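Local coordinates for protein iron transport multicopper oxidase FET3 (Saccharomyces cerevisiae, PDB 1ZPU) that oxidises iron(II) to iron(III) with molecular oxygen at the cell surface for high-affinity iron uptake, using four copper ions per chain, at residues A334-I339 with H392-H397; F461-E466 with Q471-V476. All coordinates share one frame; numbering follows the deposited sequence.

Both contacts lie in the third plastocyanin-like (cupredoxin) domain, a sandwich of two beta sheets, with their centres about 5 Å apart. Along the chain contact 1 is complete before contact 2 begins. Contact 1 crosses the sandwich, from strand 332-336 at the edge of one sheet to strand 392-396 in the other; contact 2 joins strands 457-463 and 474-479 within that second sheet. Strands 392-396 and 457-463 are neighbours there, and His395 N to His462 O, 2.8 Å, is a probable hydrogen bond between them. Together the two strands supply ligands from this domain to the type 1 copper and to the trinuclear cluster, so one pair of neighbouring strands carries ligands of both centres.

Contact 1. Residues A334-I339 with H392-H397; sequences AFFNNI and HPFHLH. With CU1 (copper (I) ion), chain B; CU1 (copper (I) ion), chain C; CU1 (copper (I) ion), chain D; NAG (2-acetamido-2-deoxy-beta-D-glucopyranose), chain E.
Phe336 and Phe394 meet in the core of a cupredoxin beta sandwich, each reaching inward from a different sheet. The rings approach from opposite directions, and Phe336 CZ comes within 3.3 Å of Phe394 CE2. Their planes are inclined at 36° with centroids 5.5 Å apart, an oblique pairing. Phe394 CG lies anti to the carbonyl carbon (chi1 -69°), which directs the ring at Phe336. Flat apolar rings suit a gap between backbones this wide, the CA atoms of Phe336 and Phe394 being 11.9 Å apart. Val322 and Leu384, from the sheet of Phe336, pack against both rings, and Cys463, a type 1 copper ligand, touches Phe394.

In strand 392-396, His392, on the side of Phe394, binds the type 1 copper through ND1 at 2.1 Å, while His395 faces the other way and binds the type 2 copper. His397, just beyond the strand, reaches a type 3 copper through NE2, and Asp73 holds its ND1 by a hydrogen bond.

Strand 332-336 ends in a type II' turn, closed by a pair of hydrogen bonds, Ile339 N to Phe336 O and Phe336 N to Ile339 O, each 2.9 Å. Asn337 fills the first corner with positive phi (50°), a position glycine favours and asparagine can also take, and Asn338 carries an N-linked sugar, ND2 bonded to C1 of the N-acetylglucosamine at 1.4 Å.

Contact 2. Residues F461-E466 with Q471-V476; sequences FHCHIE and QGLGLV. With CU1 (copper (I) ion), chain C; CU1 (copper (I) ion), chain D; CU1 (copper (I) ion), chain F.
Strands 461-463 and 474-476 run antiparallel, their axes 4.6 Å apart and their N-to-C directions at 172°. Phe461 and Leu475 form a hydrogen-bonded pair: Phe461 N to Leu475 O and Leu475 N to Phe461 O are both 2.8 Å, the first almost straight. His462 and Gly474 follow as a non-hydrogen-bonded pair, and Cys463 N then donates a hydrogen bond to Leu473 O, 3.2 Å away. Gly474, with no side chain, lets its CA lie beside His462 CB. Helix 466-470, between the strands in sequence, ends in a Schellman motif with Gly472 at positive phi, which glycine accepts readily.

The His-Cys-His motif of multicopper oxidases begins within strand 461-463 and ends just past it at His464. Cys463 SG lies anti to the backbone N (chi1 -176°), which carries the sulfur to the type 1 copper at 2.2 Å. His462 and His464 bind the two type 3 coppers, consistent with the family's electron route from type 1 copper through cysteine and histidines to the trinuclear cluster. His462 ND1 donates to Cys463 O, 2.6 Å away in the imidazole plane, from above the carbonyl plane, fixing the ring's rotation while NE2 meets copper.

Phe461 and Leu475 lie side by side, Leu475 CG at the phenyl edge. Leu473 CD1 rests on Cys463 CB and stands 3.8 Å from the type 1 copper, probably in the axial position where many blue copper sites place methionine. Ile465 N donates to Cys463 SG at 3.5 Å.

Contact 1. Residues A334-I339 with H392-H397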
# COMPACT_ATOMS: atom_id res chain seq x y z
N ALA A 334 -2.99 13.84 10.74
CA ALA A 334 -3.09 12.50 11.29
C ALA A 334 -1.90 12.19 12.19
O ALA A 334 -0.77 12.59 11.89
CB ALA A 334 -3.18 11.50 10.19
N PHE A 335 -2.15 11.47 13.28
CA PHE A 335 -1.12 11.26 14.29
C PHE A 335 -0.90 9.79 14.66
O PHE A 335 -1.84 9.03 14.83
CB PHE A 335 -1.47 12.03 15.56
CG PHE A 335 -1.50 13.52 15.39
CD1 PHE A 335 -2.64 14.16 14.89
CD2 PHE A 335 -0.41 14.29 15.75
CE1 PHE A 335 -2.67 15.54 14.74
CE2 PHE A 335 -0.44 15.68 15.60
CZ PHE A 335 -1.57 16.29 15.10
N PHE A 336 0.37 9.41 14.77
CA PHE A 336 0.75 8.23 15.52
C PHE A 336 1.20 8.75 16.88
O PHE A 336 2.16 9.54 16.96
CB PHE A 336 1.88 7.45 14.83
CG PHE A 336 1.40 6.39 13.85
CD1 PHE A 336 2.08 6.19 12.64
CD2 PHE A 336 0.30 5.57 14.13
CE1 PHE A 336 1.66 5.22 11.73
CE2 PHE A 336 -0.13 4.59 13.23
CZ PHE A 336 0.55 4.41 12.03
N ASN A 337 0.52 8.34 17.95
CA ASN A 337 0.65 8.97 19.26
C ASN A 337 0.51 10.48 19.13
O ASN A 337 -0.54 10.95 18.69
CB ASN A 337 1.97 8.59 19.95
CG ASN A 337 2.09 7.10 20.18
OD1 ASN A 337 1.09 6.42 20.47
ND2 ASN A 337 3.31 6.57 20.05
N ASN A 338 1.56 11.23 19.45
CA ASN A 338 1.50 12.68 19.34
C ASN A 338 2.32 13.26 18.19
O ASN A 338 2.67 14.44 18.21
CB ASN A 338 1.88 13.33 20.67
CG ASN A 338 3.34 13.06 21.06
OD1 ASN A 338 4.02 12.21 20.48
ND2 ASN A 338 3.81 13.78 22.09
N ILE A 339 2.60 12.43 17.18
CA ILE A 339 3.47 12.81 16.06
C ILE A 339 2.79 12.65 14.70
O ILE A 339 2.23 11.60 14.40
CB ILE A 339 4.80 12.00 16.10
CG1 ILE A 339 5.56 12.29 17.41
CG2 ILE A 339 5.68 12.31 14.89
CD1 ILE A 339 6.78 11.42 17.63
N HIS A 392 -8.72 1.89 8.51
CA HIS A 392 -7.46 2.23 7.87
C HIS A 392 -6.69 0.97 7.53
O HIS A 392 -6.53 0.07 8.37
CB HIS A 392 -6.59 3.06 8.79
CG HIS A 392 -7.29 4.23 9.39
ND1 HIS A 392 -7.13 5.51 8.93
CD2 HIS A 392 -8.17 4.31 10.42
CE1 HIS A 392 -7.86 6.34 9.65
NE2 HIS A 392 -8.50 5.63 10.56
N PRO A 393 -6.20 0.89 6.29
CA PRO A 393 -5.32 -0.19 5.92
C PRO A 393 -3.85 0.23 6.11
O PRO A 393 -3.32 1.03 5.36
CB PRO A 393 -5.66 -0.41 4.46
CG PRO A 393 -6.15 0.92 3.97
CD PRO A 393 -6.44 1.79 5.15
N PHE A 394 -3.20 -0.30 7.13
CA PHE A 394 -1.81 0.00 7.36
C PHE A 394 -0.93 -1.00 6.66
O PHE A 394 -1.25 -2.19 6.59
CB PHE A 394 -1.48 0.07 8.85
CG PHE A 394 -2.09 1.25 9.53
CD1 PHE A 394 -3.33 1.14 10.15
CD2 PHE A 394 -1.45 2.48 9.51
CE1 PHE A 394 -3.91 2.25 10.75
CE2 PHE A 394 -2.04 3.59 10.13
CZ PHE A 394 -3.27 3.46 10.76
N HIS A 395 0.18 -0.50 6.13
CA HIS A 395 1.08 -1.30 5.36
C HIS A 395 2.50 -1.13 5.88
O HIS A 395 2.89 -0.02 6.32
CB HIS A 395 0.95 -0.96 3.88
CG HIS A 395 2.13 -1.38 3.05
ND1 HIS A 395 2.46 -2.71 2.87
CD2 HIS A 395 3.06 -0.66 2.40
CE1 HIS A 395 3.55 -2.78 2.12
NE2 HIS A 395 3.93 -1.55 1.83
N LEU A 396 3.27 -2.23 5.85
CA LEU A 396 4.63 -2.25 6.36
C LEU A 396 5.60 -2.62 5.26
O LEU A 396 5.50 -3.70 4.68
CB LEU A 396 4.74 -3.25 7.51
CG LEU A 396 6.12 -3.50 8.15
CD1 LEU A 396 6.68 -2.28 8.89
CD2 LEU A 396 6.04 -4.72 9.07
N HIS A 397 6.56 -1.73 4.99
CA HIS A 397 7.60 -1.99 4.00
C HIS A 397 8.58 -3.04 4.52
O HIS A 397 8.76 -3.17 5.74
CB HIS A 397 8.36 -0.72 3.67
CG HIS A 397 7.60 0.25 2.84
ND1 HIS A 397 8.11 0.78 1.67
CD2 HIS A 397 6.38 0.82 3.01
CE1 HIS A 397 7.23 1.63 1.16
NE2 HIS A 397 6.17 1.66 1.95
CU CU1 B . 5.20 -1.18 0.26
CU CU1 C . -6.02 5.89 7.22
CU CU1 D . 4.70 3.17 1.59
C1 NAG E . 5.16 14.24 21.92
C2 NAG E . 5.97 15.49 21.57
C3 NAG E . 7.29 15.55 22.35
C4 NAG E . 7.25 14.78 23.68
C5 NAG E . 6.76 13.34 23.48
C6 NAG E . 5.89 12.84 24.63
C7 NAG E . 6.58 16.54 19.43
C8 NAG E . 8.05 16.85 19.27
N2 NAG E . 6.23 15.46 20.14
O3 NAG E . 7.67 16.89 22.60
O4 NAG E . 8.55 14.76 24.22
O5 NAG E . 6.06 13.20 22.25
O6 NAG E . 6.55 13.08 25.86
O7 NAG E . 5.73 17.26 18.91

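Contact 2. Residues F461-E466 with Q471-V476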
# COMPACT_ATOMS: atom_id res chain seq x y z
N PHE A 461 6.18 2.55 7.92
CA PHE A 461 4.93 1.97 8.40
C PHE A 461 3.85 3.03 8.43
O PHE A 461 3.92 3.97 9.22
CB PHE A 461 5.09 1.34 9.78
CG PHE A 461 3.83 0.75 10.31
CD1 PHE A 461 3.37 -0.48 9.85
CD2 PHE A 461 3.07 1.43 11.26
CE1 PHE A 461 2.20 -1.02 10.33
CE2 PHE A 461 1.88 0.90 11.75
CZ PHE A 461 1.45 -0.34 11.28
N HIS A 462 2.84 2.88 7.56
CA HIS A 462 1.85 3.93 7.38
C HIS A 462 0.52 3.42 6.90
O HIS A 462 0.41 2.29 6.42
CB HIS A 462 2.35 4.95 6.37
CG HIS A 462 2.49 4.40 4.99
ND1 HIS A 462 1.48 4.44 4.06
CD2 HIS A 462 3.53 3.77 4.38
CE1 HIS A 462 1.88 3.86 2.94
NE2 HIS A 462 3.12 3.44 3.11
N CYS A 463 -0.48 4.29 6.98
CA CYS A 463 -1.75 4.07 6.33
C CYS A 463 -1.62 4.27 4.83
O CYS A 463 -1.01 5.24 4.35
CB CYS A 463 -2.79 5.02 6.91
SG CYS A 463 -4.42 4.74 6.25
N HIS A 464 -2.18 3.35 4.07
CA HIS A 464 -2.07 3.39 2.62
C HIS A 464 -3.17 4.22 1.95
O HIS A 464 -3.24 4.28 0.72
CB HIS A 464 -2.03 1.98 2.05
CG HIS A 464 -1.16 1.86 0.85
ND1 HIS A 464 -1.51 2.39 -0.38
CD2 HIS A 464 0.06 1.30 0.68
CE1 HIS A 464 -0.54 2.15 -1.25
NE2 HIS A 464 0.42 1.48 -0.63
N ILE A 465 -4.01 4.87 2.74
CA ILE A 465 -4.96 5.81 2.18
C ILE A 465 -4.20 7.08 1.93
O ILE A 465 -3.73 7.73 2.86
CB ILE A 465 -6.12 6.10 3.14
CG1 ILE A 465 -7.09 4.91 3.21
CG2 ILE A 465 -6.86 7.40 2.71
CD1 ILE A 465 -8.10 4.99 4.34
N GLU A 466 -4.08 7.43 0.66
CA GLU A 466 -3.22 8.52 0.24
C GLU A 466 -3.46 9.83 0.98
O GLU A 466 -2.51 10.55 1.32
CB GLU A 466 -3.36 8.70 -1.27
CG GLU A 466 -2.45 7.74 -2.04
CD GLU A 466 -0.98 8.19 -2.00
OE1 GLU A 466 -0.66 9.23 -2.64
OE2 GLU A 466 -0.16 7.50 -1.33
N GLN A 471 -1.75 13.50 5.39
CA GLN A 471 -1.98 14.03 6.73
C GLN A 471 -0.88 13.62 7.71
O GLN A 471 -0.90 14.02 8.87
CB GLN A 471 -3.33 13.56 7.23
CG GLN A 471 -4.51 14.28 6.62
CD GLN A 471 -5.82 13.79 7.22
OE1 GLN A 471 -6.40 12.81 6.74
NE2 GLN A 471 -6.27 14.45 8.28
N GLY A 472 0.07 12.81 7.24
CA GLY A 472 1.22 12.36 8.04
C GLY A 472 1.08 11.11 8.91
O GLY A 472 1.78 10.99 9.91
N LEU A 473 0.21 10.16 8.52
CA LEU A 473 -0.01 8.95 9.30
C LEU A 473 1.05 7.93 8.96
O LEU A 473 0.77 6.94 8.29
CB LEU A 473 -1.38 8.33 9.00
CG LEU A 473 -2.26 7.91 10.18
CD1 LEU A 473 -3.35 6.93 9.75
CD2 LEU A 473 -1.49 7.36 11.38
N GLY A 474 2.27 8.16 9.43
CA GLY A 474 3.38 7.25 9.16
C GLY A 474 4.51 7.33 10.16
O GLY A 474 4.68 8.36 10.82
N LEU A 475 5.26 6.25 10.26
CA LEU A 475 6.44 6.19 11.13
C LEU A 475 7.55 5.39 10.46
O LEU A 475 7.28 4.60 9.55
CB LEU A 475 6.10 5.62 12.50
CG LEU A 475 5.49 4.23 12.65
CD1 LEU A 475 6.54 3.18 12.48
CD2 LEU A 475 4.92 4.15 14.04
N VAL A 476 8.78 5.58 10.92
CA VAL A 476 9.94 5.02 10.25
C VAL A 476 10.66 3.99 11.11
O VAL A 476 11.02 4.26 12.27
CB VAL A 476 10.92 6.12 9.80
CG1 VAL A 476 12.13 5.53 9.11
CG2 VAL A 476 10.22 7.13 8.91
CU CU1 C . -6.02 5.89 7.22
CU CU1 D . 4.70 3.17 1.59
CU CU1 F . 2.00 0.37 -1.74